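Local coordinates for protein excinuclease ABC, subunit A. (Deinococcus radiodurans, PDB 2VF7) that binds ATP, DNA and zinc as a UvrA-family ABC protein and probably takes part in recognising damaged DNA for excision repair, at residues Val204-Trp208 / Arg209-Glu213; Ala318-Ser321 / Glu322-Pro326; Ala348-Arg351 / Met352-Leu356; Thr670-Ala674 / Glu675-Val679; Arg682-Ile686 / Ala687-Ala691. The protein carries 1 engineered substitution. All coordinates share one frame; numbering follows the deposited sequence.

The five contacts are local turns and helix segments, grouped in three places. Contacts 2 and 3 sit on successive helices and touch, with centres 12 Å apart; Leu324 CD1 lies 3.9 Å from Leu356 CB. Contacts 4 and 5 also touch, with centres 10 Å apart, where Tyr672 CD2 lies 3.7 Å from Ile686 CG2. The two pairs lie on opposite sides of the chain's centre. Contact 1 is remote, its nearest atoms about 37 Å from those of contact 4. As for bound ligands, the side chain of Ala318 in contact 2 is about 10 Å from an ADP, and that of Thr670 in contact 4 is about 6 Å from a zinc ion.

Contact 1. Residues Val204-Trp208 / Arg209-Glu213; sequences VDVPW and RELPE
Leu211 N donates to Trp208 O over 2.7 Å, and the bond is nearly straight at 168°. The donor is tilted from the carbonyl plane. One residue back, Glu210 N reaches Pro207 O at 3.0 Å from above the plane of that carbonyl. The two bonds step from residue i to i+3, so the chain makes a short 3-10 turn. The turn lies between helices 187-199 and 213-221, in the range assigned to the UvrA DNA-binding domain. Leu211 is buried and uses both branches. Its CD1 meets CE3 of the Trp208 indole at 4.0 Å, the two side chains crossing at about a right angle. Its other branch, CD2, meets Val206 CG1 at 3.8 Å. An alanine at Leu211 would remove both methyl branches and would probably leave Trp208 CE3 and Val206 CG1 without this packing partner. Trp208 CG stands opposite its backbone N (chi1 -180°). This directs the indole to where NE1 bonds to Glu165 OE2 and the ring packs on Ile219 and Leu220 of helix 213-221, still touching Leu211. At the exposed Glu210, CG lies 4.1 Å from Pro207 CD.

Contact 2. Residues Ala318-Ser321 / Glu322-Pro326; sequences ARVS and ELLRP
Val320 and Leu324 form the tight side of the segment, one turn apart and pointing the same way, with Val320 CG1 3.8 Å from Leu324 CD1. Val320 also meets Leu373, while Leu324 rests on Leu360 of helix 345-365 and on Phe304. Ser321 lies on the buried side too, against Val357. Its OG is buried and has no polar partner in the model. The backbone bond from Leu324 N to Val320 O, at 3.0 Å, ties the tight pair from i to i+4. Both segments belong to helix 317-328, which packs against the helix that follows it in the chain. The regular bonding breaks at Pro326, whose N has no bond to the turn before, and the helix is kinked there. The solvent side is looser. In the Glu322 conformer given, one of two modelled, Arg319 NH1 forms a salt bridge with Glu322 OE2 at 3.1 Å, so the bridge is less certain. The N-H...O angle is only 139°. NH1 meets OE2 on its anti side, tilted from the carboxylate plane. The guanidinium and carboxylate planes stand 79° apart. A chi1 of 60° turns the Glu322 chain back toward Arg319.

Contact 3. Residues Ala348-Arg351 / Met352-Leu356; sequences ALQR and MAADL
The backbone runs as a helix with i to i+4 bonds, of which Ala353 N to Leu349 O is nearly straight at 3.2 Å and 164°. Those from Ala354 N to Gln350 O and from Asp355 N to Arg351 O are weak. Arg351 and Met352 carry the side-chain contact. As modelled, Met352 CG lies over one face of the Arg351 guanidinium, 4.0 Å above its centre, and Met352 CE comes within 4.2 Å of Arg351 NH2. Met352 CG and Ala348 O are too close in the model, so this detail is doubtful. In Arg351 a chi1 of 76° and a bend at chi2 bring the guanidinium to Met352. The segment is part of helix 345-365. Met352 faces helix 116-127 at Met122 and Arg126, while Ala353 meets Tyr327 of helix 317-328. Gln350 NE2 is hydrogen-bonded to Ala328 O of that same helix. Asp355 OD1 forms a salt bridge with Arg359. Arg351 NH1 stays 4.7 Å from Asp355 OD2, not in contact, though the opposite charges may attract weakly.

Contact 4. Residues Thr670-Ala674 / Glu675-Val679; sequences TRYNA and ETLEV
The Tyr672 ring and the Asn673 amide are the flat groups here. Thr676 CG2 approaches the tyrosine ring obliquely, 4.0 Å from Tyr672 CD1. Leu677 CD2 is also oblique to the ring and packs on Tyr672 CB at 4.0 Å. Tyr672 OH bonds to Phe632 O in a loop. The Asn673 amide turns its oxygen to the next turn of chain. Thr676 N donates to Asn673 OD1 at 3.0 Å, nearly along the C=O axis. The Thr676 hydroxyl OG1 stands only 2.6 Å from the same Asn673 OD1, and it also has Gly639 O and Arg631 NE as hydrogen-bond partners. Asn673 CG lies between the backbone N and the carbonyl carbon (chi1 64°), which brings OD1 toward Thr676 N. A leucine in place of Asn673 would remove that oxygen and would probably leave Thr676 N without its side-chain acceptor. Residues 675-678 coil like a helix, but the bonding is irregular; Leu677 N to Ala674 O is weak at 3.3 Å. Leu677 CD1 reaches back to Thr670 OG1 at 3.8 Å. Thr670 lies beside Cys667, one of four cysteines holding a zinc ion. The turn follows strand 660-663 and precedes helix 686-690. Tyr672 packs on Leu690 of that helix and Leu677 on Ala687.

Contact 5. Residues Arg682-Ile686 / Ala687-Ala691; sequences RGKNI and ADVLA
Asn685 and Asp688 grip each other through side chain and backbone in both directions. Asp688 N donates to Asn685 OD1 at 2.6 Å. In return Asn685 N donates to Asp688 OD1 at 2.9 Å and 170°, meeting the oxygen on its anti side. This is a capping box at the start of helix 686-690, with Asn685 as the N-cap. Asn685 OD1 also takes a weak bond from Ala687 N at 3.2 Å. The amide and carboxylate planes are only 5° apart and stacked. With chi1 at 58°, the Asn685 side chain folds back to bring OD1 to the first turn. Outside the box, Lys684 CB packs against Asp688 CB at 3.7 Å. The helix then proceeds with regular bonds, Val689 N to Asn685 O at 3.2 Å and Leu690 N to Ile686 O at 3.3 Å. Ile686 CD1 lies 4.2 Å from Val689 CG2. Ile686 also packs on Phe609, Val612 and Phe616 of helix 609-617, which covers this face. The box gives Asp688 N and, weakly, Ala687 N a side-chain acceptor at the helix start. The Asn685 N-H and the helix start would probably favour the ionised form of Asp688, although its OD1 lies 3.2 Å from Asn685 OD1, another acceptor.

Contact 1. Residues Val204-Trp208 / Arg209-Glu213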
loop_
_atom_site.group_PDB
_atom_site.type_symbol
_atom_site.label_atom_id
_atom_site.label_comp_id
_atom_site.label_asym_id
_atom_site.label_seq_id
_atom_site.Cartn_x
_atom_site.Cartn_y
_atom_site.Cartn_z
ATOM N N VAL A 204 34.004 19.526 -29.606
ATOM C CA VAL A 204 32.897 20.064 -28.880
ATOM C C VAL A 204 32.838 21.619 -29.042
ATOM O O VAL A 204 31.833 22.254 -28.722
ATOM C CB VAL A 204 33.067 19.507 -27.430
ATOM C CG1 VAL A 204 32.934 20.563 -26.329
ATOM C CG2 VAL A 204 32.213 18.238 -27.232
ATOM N N ASP A 205 33.908 22.193 -29.599
ATOM C CA ASP A 205 34.071 23.649 -29.741
ATOM C C ASP A 205 34.125 24.091 -31.214
ATOM O O ASP A 205 34.786 25.068 -31.553
ATOM C CB ASP A 205 35.327 24.127 -28.995
ATOM C CG ASP A 205 35.326 23.724 -27.538
ATOM O OD1 ASP A 205 34.501 24.263 -26.776
ATOM O OD2 ASP A 205 36.150 22.864 -27.155
ATOM N N VAL A 206 33.389 23.374 -32.062
ATOM C CA VAL A 206 33.296 23.632 -33.512
ATOM C C VAL A 206 31.817 23.608 -33.900
ATOM O O VAL A 206 31.073 22.781 -33.387
ATOM C CB VAL A 206 34.106 22.545 -34.258
ATOM C CG1 VAL A 206 33.273 21.804 -35.308
ATOM C CG2 VAL A 206 35.400 23.129 -34.825
ATOM N N PRO A 207 31.366 24.509 -34.794
ATOM C CA PRO A 207 29.912 24.506 -35.032
ATOM C C PRO A 207 29.378 23.156 -35.555
ATOM O O PRO A 207 30.074 22.442 -36.304
ATOM C CB PRO A 207 29.723 25.618 -36.075
ATOM C CG PRO A 207 30.977 26.445 -35.972
ATOM C CD PRO A 207 32.055 25.523 -35.628
ATOM N N TRP A 208 28.156 22.819 -35.153
ATOM C CA TRP A 208 27.578 21.509 -35.434
ATOM C C TRP A 208 27.745 21.111 -36.931
ATOM O O TRP A 208 28.429 20.133 -37.256
ATOM C CB TRP A 208 26.120 21.481 -34.948
ATOM C CG TRP A 208 25.409 20.176 -35.171
ATOM C CD1 TRP A 208 24.526 19.900 -36.165
ATOM C CD2 TRP A 208 25.524 18.968 -34.389
ATOM N NE1 TRP A 208 24.080 18.608 -36.061
ATOM C CE2 TRP A 208 24.677 18.008 -34.985
ATOM C CE3 TRP A 208 26.270 18.601 -33.262
ATOM C CZ2 TRP A 208 24.532 16.705 -34.477
ATOM C CZ3 TRP A 208 26.130 17.286 -32.758
ATOM C CH2 TRP A 208 25.273 16.359 -33.380
ATOM N N ARG A 209 27.171 21.898 -37.829
ATOM C CA ARG A 209 27.206 21.630 -39.279
ATOM C C ARG A 209 28.595 21.349 -39.897
ATOM O O ARG A 209 28.694 20.833 -41.010
ATOM C CB ARG A 209 26.525 22.779 -40.013
ATOM C CG ARG A 209 27.427 23.968 -40.225
ATOM C CD ARG A 209 26.745 25.294 -39.972
ATOM N NE ARG A 209 25.440 25.461 -40.617
ATOM C CZ ARG A 209 24.677 26.536 -40.435
ATOM N NH1 ARG A 209 25.118 27.519 -39.652
ATOM N NH2 ARG A 209 23.489 26.643 -41.037
ATOM N N GLU A 210 29.654 21.682 -39.164
ATOM C CA GLU A 210 31.033 21.459 -39.607
ATOM C C GLU A 210 31.541 20.075 -39.242
ATOM O O GLU A 210 32.596 19.651 -39.716
ATOM C CB GLU A 210 31.979 22.528 -39.022
ATOM C CG GLU A 210 31.665 23.989 -39.413
ATOM C CD GLU A 210 31.342 24.152 -40.892
ATOM O OE1 GLU A 210 30.272 24.692 -41.224
ATOM O OE2 GLU A 210 32.144 23.728 -41.738
ATOM N N LEU A 211 30.805 19.365 -38.394
ATOM C CA LEU A 211 31.193 18.000 -38.017
ATOM C C LEU A 211 30.798 17.052 -39.143
ATOM O O LEU A 211 29.819 17.320 -39.847
ATOM C CB LEU A 211 30.527 17.591 -36.693
ATOM C CG LEU A 211 30.932 18.324 -35.393
ATOM C CD1 LEU A 211 30.103 17.846 -34.224
ATOM C CD2 LEU A 211 32.397 18.119 -35.068
ATOM N N PRO A 212 31.551 15.946 -39.325
ATOM C CA PRO A 212 31.197 14.981 -40.363
ATOM C C PRO A 212 29.771 14.492 -40.163
ATOM O O PRO A 212 29.305 14.411 -39.023
ATOM C CB PRO A 212 32.172 13.822 -40.117
ATOM C CG PRO A 212 33.289 14.396 -39.420
ATOM C CD PRO A 212 32.747 15.515 -38.573
ATOM N N GLU A 213 29.083 14.191 -41.260
ATOM C CA GLU A 213 27.743 13.595 -41.196
ATOM C C GLU A 213 27.684 12.303 -40.359
ATOM O O GLU A 213 26.700 12.047 -39.685
ATOM C CB GLU A 213 27.219 13.312 -42.602
ATOM C CG GLU A 213 26.198 12.181 -42.687
ATOM C CD GLU A 213 24.757 12.662 -42.664
ATOM O OE1 GLU A 213 24.041 12.350 -41.681
ATOM O OE2 GLU A 213 24.342 13.351 -43.632
#

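Contact 2. Residues Ala318-Ser321 / Glu322-Pro326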
loop_
_atom_site.group_PDB
_atom_site.type_symbol
_atom_site.label_atom_id
_atom_site.label_comp_id
_atom_site.label_asym_id
_atom_site.label_seq_id
_atom_site.Cartn_x
_atom_site.Cartn_y
_atom_site.Cartn_z
ATOM N N ALA A 318 -26.353 7.039 -22.395
ATOM C CA ALA A 318 -27.769 6.903 -22.737
ATOM C C ALA A 318 -27.979 6.187 -24.069
ATOM O O ALA A 318 -28.934 5.415 -24.224
ATOM C CB ALA A 318 -28.437 8.267 -22.768
ATOM N N ARG A 319 -27.089 6.454 -25.024
ATOM C CA ARG A 319 -27.141 5.838 -26.343
ATOM C C ARG A 319 -26.701 4.381 -26.302
ATOM O O ARG A 319 -27.299 3.533 -26.968
ATOM C CB ARG A 319 -26.298 6.626 -27.356
ATOM C CG ARG A 319 -26.836 8.026 -27.686
ATOM C CD ARG A 319 -28.146 7.979 -28.460
ATOM N NE ARG A 319 -27.947 7.753 -29.890
ATOM C CZ ARG A 319 -28.919 7.446 -30.748
ATOM N NH1 ARG A 319 -30.178 7.311 -30.333
ATOM N NH2 ARG A 319 -28.632 7.268 -32.031
ATOM N N VAL A 320 -25.659 4.100 -25.519
ATOM C CA VAL A 320 -25.193 2.730 -25.298
ATOM C C VAL A 320 -26.296 1.895 -24.632
ATOM O O VAL A 320 -26.504 0.737 -24.989
ATOM C CB VAL A 320 -23.892 2.680 -24.452
ATOM C CG1 VAL A 320 -23.500 1.253 -24.137
ATOM C CG2 VAL A 320 -22.743 3.377 -25.174
ATOM N N SER A 321 -27.000 2.501 -23.678
ATOM C CA SER A 321 -28.086 1.837 -22.955
ATOM C C SER A 321 -29.167 1.329 -23.895
ATOM O O SER A 321 -29.497 0.137 -23.881
ATOM C CB SER A 321 -28.702 2.783 -21.916
ATOM O OG SER A 321 -29.451 2.075 -20.942
ATOM N N GLU A 322 -29.700 2.232 -24.719
ATOM C CA GLU A 322 -30.841 1.922 -25.592
ATOM C C GLU A 322 -30.437 1.109 -26.832
ATOM O O GLU A 322 -31.301 0.628 -27.569
ATOM C CB GLU A 322 -31.611 3.199 -25.967
ATOM C CG GLU A 322 -30.777 4.243 -26.712
ATOM C CD GLU A 322 -31.342 5.655 -26.605
ATOM O OE1 GLU A 322 -31.615 6.109 -25.470
ATOM O OE2 GLU A 322 -31.498 6.317 -27.661
ATOM N N LEU A 323 -29.128 0.970 -27.056
ATOM C CA LEU A 323 -28.599 0.014 -28.032
ATOM C C LEU A 323 -28.550 -1.382 -27.415
ATOM O O LEU A 323 -28.793 -2.378 -28.099
ATOM C CB LEU A 323 -27.194 0.412 -28.490
ATOM C CG LEU A 323 -26.989 1.430 -29.616
ATOM C CD1 LEU A 323 -25.593 2.053 -29.523
ATOM C CD2 LEU A 323 -27.198 0.795 -30.989
ATOM N N LEU A 324 -28.248 -1.440 -26.117
ATOM C CA LEU A 324 -28.048 -2.706 -25.410
ATOM C C LEU A 324 -29.315 -3.471 -25.019
ATOM O O LEU A 324 -29.300 -4.701 -25.007
ATOM C CB LEU A 324 -27.157 -2.512 -24.176
ATOM C CG LEU A 324 -25.640 -2.403 -24.392
ATOM C CD1 LEU A 324 -24.942 -2.147 -23.071
ATOM C CD2 LEU A 324 -25.051 -3.638 -25.060
ATOM N N ARG A 325 -30.397 -2.758 -24.696
ATOM C CA ARG A 325 -31.566 -3.393 -24.050
ATOM C C ARG A 325 -32.473 -4.312 -24.900
ATOM O O ARG A 325 -33.089 -5.221 -24.343
ATOM C CB ARG A 325 -32.389 -2.395 -23.208
ATOM C CG ARG A 325 -33.346 -1.488 -23.971
ATOM C CD ARG A 325 -34.495 -1.041 -23.071
ATOM N NE ARG A 325 -34.026 -0.276 -21.913
ATOM C CZ ARG A 325 -34.013 1.054 -21.838
ATOM N NH1 ARG A 325 -34.449 1.790 -22.858
ATOM N NH2 ARG A 325 -33.562 1.650 -20.739
ATOM N N PRO A 326 -32.563 -4.088 -26.233
ATOM C CA PRO A 326 -33.238 -5.081 -27.066
ATOM C C PRO A 326 -32.606 -6.474 -26.966
ATOM O O PRO A 326 -33.296 -7.475 -27.126
ATOM C CB PRO A 326 -33.071 -4.520 -28.485
ATOM C CG PRO A 326 -31.946 -3.565 -28.393
ATOM C CD PRO A 326 -32.104 -2.951 -27.048
#

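Contact 3. Residues Ala348-Arg351 / Met352-Leu356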
loop_
_atom_site.group_PDB
_atom_site.type_symbol
_atom_site.label_atom_id
_atom_site.label_comp_id
_atom_site.label_asym_id
_atom_site.label_seq_id
_atom_site.Cartn_x
_atom_site.Cartn_y
_atom_site.Cartn_z
ATOM N N ALA A 348 -25.150 -16.426 -23.210
ATOM C CA ALA A 348 -24.198 -15.528 -22.561
ATOM C C ALA A 348 -24.484 -14.069 -22.910
ATOM O O ALA A 348 -24.298 -13.184 -22.075
ATOM C CB ALA A 348 -22.761 -15.898 -22.928
ATOM N N LEU A 349 -24.936 -13.826 -24.145
ATOM C CA LEU A 349 -25.298 -12.482 -24.613
ATOM C C LEU A 349 -26.511 -11.925 -23.867
ATOM O O LEU A 349 -26.606 -10.714 -23.633
ATOM C CB LEU A 349 -25.550 -12.493 -26.127
ATOM C CG LEU A 349 -26.154 -11.252 -26.807
ATOM C CD1 LEU A 349 -25.449 -10.938 -28.126
ATOM C CD2 LEU A 349 -27.672 -11.409 -27.006
ATOM N N GLN A 350 -27.436 -12.814 -23.502
ATOM C CA GLN A 350 -28.639 -12.405 -22.786
ATOM C C GLN A 350 -28.287 -11.912 -21.385
ATOM O O GLN A 350 -28.756 -10.837 -20.969
ATOM C CB GLN A 350 -29.662 -13.548 -22.713
ATOM C CG GLN A 350 -31.116 -13.102 -22.398
ATOM C CD GLN A 350 -31.357 -12.730 -20.908
ATOM O OE1 GLN A 350 -30.751 -13.370 -19.994
ATOM N NE2 GLN A 350 -32.173 -11.691 -20.689
ATOM N N ARG A 351 -27.450 -12.691 -20.674
ATOM C CA ARG A 351 -27.162 -12.418 -19.263
ATOM C C ARG A 351 -26.255 -11.197 -19.075
ATOM O O ARG A 351 -26.219 -10.609 -17.995
ATOM C CB ARG A 351 -26.583 -13.653 -18.550
ATOM C CG ARG A 351 -25.122 -13.970 -18.852
ATOM C CD ARG A 351 -24.447 -14.606 -17.640
ATOM N NE ARG A 351 -23.005 -14.361 -17.626
ATOM C CZ ARG A 351 -22.424 -13.236 -17.195
ATOM N NH1 ARG A 351 -23.159 -12.219 -16.732
ATOM N NH2 ARG A 351 -21.095 -13.119 -17.225
ATOM N N MET A 352 -25.548 -10.824 -20.138
ATOM C CA MET A 352 -24.593 -9.717 -20.099
ATOM C C MET A 352 -25.237 -8.385 -20.468
ATOM O O MET A 352 -25.071 -7.397 -19.757
ATOM C CB MET A 352 -23.401 -9.998 -21.014
ATOM C CG MET A 352 -22.646 -11.269 -20.668
ATOM S SD MET A 352 -21.262 -11.609 -21.773
ATOM C CE MET A 352 -19.909 -11.161 -20.697
ATOM N N ALA A 353 -25.972 -8.366 -21.578
ATOM C CA ALA A 353 -26.688 -7.167 -22.011
ATOM C C ALA A 353 -27.663 -6.649 -20.946
ATOM O O ALA A 353 -27.890 -5.445 -20.845
ATOM C CB ALA A 353 -27.413 -7.426 -23.318
ATOM N N ALA A 354 -28.230 -7.566 -20.161
ATOM C CA ALA A 354 -29.105 -7.213 -19.041
ATOM C C ALA A 354 -28.300 -6.724 -17.839
ATOM O O ALA A 354 -28.709 -5.799 -17.139
ATOM C CB ALA A 354 -29.983 -8.401 -18.658
ATOM N N ASP A 355 -27.153 -7.358 -17.616
ATOM C CA ASP A 355 -26.225 -7.009 -16.540
ATOM C C ASP A 355 -25.589 -5.628 -16.750
ATOM O O ASP A 355 -25.387 -4.875 -15.794
ATOM C CB ASP A 355 -25.149 -8.097 -16.441
ATOM C CG ASP A 355 -23.988 -7.707 -15.565
ATOM O OD1 ASP A 355 -24.195 -7.521 -14.347
ATOM O OD2 ASP A 355 -22.861 -7.604 -16.103
ATOM N N LEU A 356 -25.281 -5.310 -18.005
ATOM C CA LEU A 356 -24.753 -4.005 -18.373
ATOM C C LEU A 356 -25.804 -2.902 -18.310
ATOM O O LEU A 356 -25.517 -1.788 -17.892
ATOM C CB LEU A 356 -24.140 -4.050 -19.775
ATOM C CG LEU A 356 -22.617 -4.115 -19.877
ATOM C CD1 LEU A 356 -22.201 -4.539 -21.273
ATOM C CD2 LEU A 356 -21.993 -2.782 -19.502
#

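Contact 4. Residues Thr670-Ala674 / Glu675-Val679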
loop_
_atom_site.group_PDB
_atom_site.type_symbol
_atom_site.label_atom_id
_atom_site.label_comp_id
_atom_site.label_asym_id
_atom_site.label_seq_id
_atom_site.Cartn_x
_atom_site.Cartn_y
_atom_site.Cartn_z
ATOM N N THR A 670 7.761 27.076 9.424
ATOM C CA THR A 670 8.053 28.513 9.394
ATOM C C THR A 670 8.532 28.967 8.024
ATOM O O THR A 670 8.184 30.067 7.604
ATOM C CB THR A 670 9.048 28.974 10.493
ATOM O OG1 THR A 670 10.384 28.518 10.201
ATOM C CG2 THR A 670 8.599 28.472 11.891
ATOM N N ARG A 671 9.258 28.093 7.317
ATOM C CA ARG A 671 9.780 28.314 5.940
ATOM C C ARG A 671 11.150 29.019 5.869
ATOM O O ARG A 671 11.685 29.215 4.765
ATOM C CB ARG A 671 8.821 29.119 5.079
ATOM C CG ARG A 671 7.533 28.502 4.652
ATOM C CD ARG A 671 6.775 29.513 3.743
ATOM N NE ARG A 671 5.344 29.226 3.620
ATOM C CZ ARG A 671 4.752 28.688 2.546
ATOM N NH1 ARG A 671 5.456 28.366 1.471
ATOM N NH2 ARG A 671 3.435 28.486 2.538
ATOM N N TYR A 672 11.705 29.400 7.023
ATOM C CA TYR A 672 12.936 30.196 7.070
ATOM C C TYR A 672 13.943 29.600 8.019
ATOM O O TYR A 672 13.561 28.872 8.940
ATOM C CB TYR A 672 12.631 31.642 7.499
ATOM C CG TYR A 672 11.754 32.401 6.524
ATOM C CD1 TYR A 672 12.312 33.124 5.472
ATOM C CD2 TYR A 672 10.335 32.373 6.644
ATOM C CE1 TYR A 672 11.494 33.820 4.567
ATOM C CE2 TYR A 672 9.507 33.067 5.741
ATOM C CZ TYR A 672 10.103 33.783 4.708
ATOM O OH TYR A 672 9.313 34.477 3.825
ATOM N N ASN A 673 15.229 29.895 7.802
ATOM C CA ASN A 673 16.256 29.493 8.767
ATOM C C ASN A 673 16.123 30.318 10.047
ATOM O O ASN A 673 15.327 31.251 10.088
ATOM C CB ASN A 673 17.688 29.458 8.174
ATOM C CG ASN A 673 18.188 30.816 7.722
ATOM O OD1 ASN A 673 17.872 31.843 8.314
ATOM N ND2 ASN A 673 18.995 30.822 6.677
ATOM N N ALA A 674 16.857 29.940 11.092
ATOM C CA ALA A 674 16.712 30.527 12.421
ATOM C C ALA A 674 17.233 31.949 12.476
ATOM O O ALA A 674 16.742 32.768 13.238
ATOM C CB ALA A 674 17.444 29.676 13.453
ATOM N N GLU A 675 18.255 32.225 11.681
ATOM C CA GLU A 675 18.918 33.520 11.681
ATOM C C GLU A 675 18.032 34.595 11.050
ATOM O O GLU A 675 18.070 35.754 11.454
ATOM C CB GLU A 675 20.248 33.397 10.947
ATOM C CG GLU A 675 20.954 34.695 10.709
ATOM C CD GLU A 675 22.235 34.500 9.962
ATOM O OE1 GLU A 675 22.716 33.342 9.925
ATOM O OE2 GLU A 675 22.767 35.503 9.428
ATOM N N THR A 676 17.214 34.192 10.080
ATOM C CA THR A 676 16.251 35.096 9.445
ATOM C C THR A 676 15.108 35.473 10.405
ATOM O O THR A 676 14.547 36.557 10.301
ATOM C CB THR A 676 15.704 34.473 8.143
ATOM O OG1 THR A 676 16.797 34.003 7.344
ATOM C CG2 THR A 676 14.913 35.466 7.357
ATOM N N LEU A 677 14.802 34.595 11.365
ATOM C CA LEU A 677 13.630 34.776 12.234
ATOM C C LEU A 677 13.961 35.588 13.485
ATOM O O LEU A 677 13.070 35.937 14.276
ATOM C CB LEU A 677 13.011 33.418 12.628
ATOM C CG LEU A 677 12.544 32.442 11.541
ATOM C CD1 LEU A 677 12.528 31.021 12.096
ATOM C CD2 LEU A 677 11.182 32.816 11.018
ATOM N N GLU A 678 15.249 35.874 13.650
ATOM C CA GLU A 678 15.748 36.780 14.693
ATOM C C GLU A 678 15.438 38.252 14.415
ATOM O O GLU A 678 15.531 39.085 15.329
ATOM C CB GLU A 678 17.269 36.608 14.869
ATOM C CG GLU A 678 17.695 35.264 15.447
ATOM C CD GLU A 678 19.175 35.213 15.767
ATOM O OE1 GLU A 678 19.633 34.187 16.343
ATOM O OE2 GLU A 678 19.886 36.198 15.454
ATOM N N VAL A 679 15.095 38.565 13.162
ATOM C CA VAL A 679 14.771 39.934 12.727
ATOM C C VAL A 679 13.277 40.205 12.891
ATOM O O VAL A 679 12.437 39.464 12.359
ATOM C CB VAL A 679 15.196 40.200 11.241
ATOM C CG1 VAL A 679 14.937 41.659 10.838
ATOM C CG2 VAL A 679 16.672 39.811 11.003
#

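Contact 5. Residues Arg682-Ile686 / Ala687-Ala691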
loop_
_atom_site.group_PDB
_atom_site.type_symbol
_atom_site.label_atom_id
_atom_site.label_comp_id
_atom_site.label_asym_id
_atom_site.label_seq_id
_atom_site.Cartn_x
_atom_site.Cartn_y
_atom_site.Cartn_z
ATOM N N ARG A 682 8.270 45.498 14.068
ATOM C CA ARG A 682 7.245 45.801 15.067
ATOM C C ARG A 682 6.876 44.614 15.946
ATOM O O ARG A 682 5.689 44.309 16.122
ATOM C CB ARG A 682 5.991 46.403 14.415
ATOM C CG ARG A 682 6.068 47.894 14.113
ATOM C CD ARG A 682 4.656 48.421 13.927
ATOM N NE ARG A 682 4.151 48.180 12.579
ATOM C CZ ARG A 682 2.867 47.992 12.271
ATOM N NH1 ARG A 682 1.934 47.977 13.215
ATOM N NH2 ARG A 682 2.516 47.803 11.001
ATOM N N GLY A 683 7.899 43.953 16.491
ATOM C CA GLY A 683 7.726 42.821 17.411
ATOM C C GLY A 683 7.190 41.524 16.812
ATOM O O GLY A 683 6.770 40.632 17.556
ATOM N N LYS A 684 7.206 41.424 15.475
ATOM C CA LYS A 684 6.840 40.206 14.745
ATOM C C LYS A 684 7.965 39.726 13.815
ATOM O O LYS A 684 8.518 40.527 13.067
ATOM C CB LYS A 684 5.606 40.480 13.883
ATOM C CG LYS A 684 4.327 40.728 14.664
ATOM C CD LYS A 684 3.093 40.267 13.888
ATOM C CE LYS A 684 1.807 40.590 14.671
ATOM N NZ LYS A 684 1.932 40.249 16.122
ATOM N N ASN A 685 8.303 38.433 13.826
ATOM C CA ASN A 685 9.257 37.925 12.824
ATOM C C ASN A 685 8.522 37.691 11.517
ATOM O O ASN A 685 7.347 37.991 11.444
ATOM C CB ASN A 685 10.117 36.721 13.301
ATOM C CG ASN A 685 9.291 35.503 13.744
ATOM O OD1 ASN A 685 8.288 35.165 13.133
ATOM N ND2 ASN A 685 9.723 34.847 14.814
ATOM N N ILE A 686 9.186 37.203 10.477
ATOM C CA ILE A 686 8.534 37.108 9.166
ATOM C C ILE A 686 7.528 35.945 9.126
ATOM O O ILE A 686 6.594 35.950 8.316
ATOM C CB ILE A 686 9.573 37.008 7.986
ATOM C CG1 ILE A 686 8.878 37.056 6.610
ATOM C CG2 ILE A 686 10.424 35.730 8.093
ATOM C CD1 ILE A 686 8.254 38.437 6.180
ATOM N N ALA A 687 7.738 34.956 9.994
ATOM C CA ALA A 687 6.853 33.801 10.137
ATOM C C ALA A 687 5.691 34.193 11.022
ATOM O O ALA A 687 4.598 33.636 10.897
ATOM C CB ALA A 687 7.616 32.635 10.761
ATOM N N ASP A 688 5.936 35.159 11.915
ATOM C CA ASP A 688 4.885 35.742 12.742
ATOM C C ASP A 688 3.871 36.408 11.838
ATOM O O ASP A 688 2.667 36.264 12.081
ATOM C CB ASP A 688 5.420 36.757 13.755
ATOM C CG ASP A 688 5.960 36.115 15.040
ATOM O OD1 ASP A 688 6.922 36.668 15.589
ATOM O OD2 ASP A 688 5.430 35.094 15.523
ATOM N N VAL A 689 4.320 37.099 10.780
ATOM C CA VAL A 689 3.347 37.712 9.859
ATOM C C VAL A 689 2.624 36.719 8.940
ATOM O O VAL A 689 1.445 36.828 8.739
ATOM C CB VAL A 689 3.848 39.009 9.072
ATOM C CG1 VAL A 689 4.875 39.857 9.876
ATOM C CG2 VAL A 689 4.331 38.729 7.672
ATOM N N LEU A 690 3.331 35.751 8.381
ATOM C CA LEU A 690 2.702 34.713 7.570
ATOM C C LEU A 690 1.699 33.825 8.311
ATOM O O LEU A 690 0.783 33.327 7.691
ATOM C CB LEU A 690 3.764 33.884 6.887
ATOM C CG LEU A 690 4.560 34.666 5.842
ATOM C CD1 LEU A 690 5.844 33.944 5.520
ATOM C CD2 LEU A 690 3.718 34.897 4.573
ATOM N N ALA A 691 1.877 33.652 9.629
ATOM C CA ALA A 691 0.913 32.967 10.508
ATOM C C ALA A 691 -0.345 33.790 10.850
ATOM O O ALA A 691 -1.293 33.286 11.496
ATOM C CB ALA A 691 1.602 32.505 11.785
#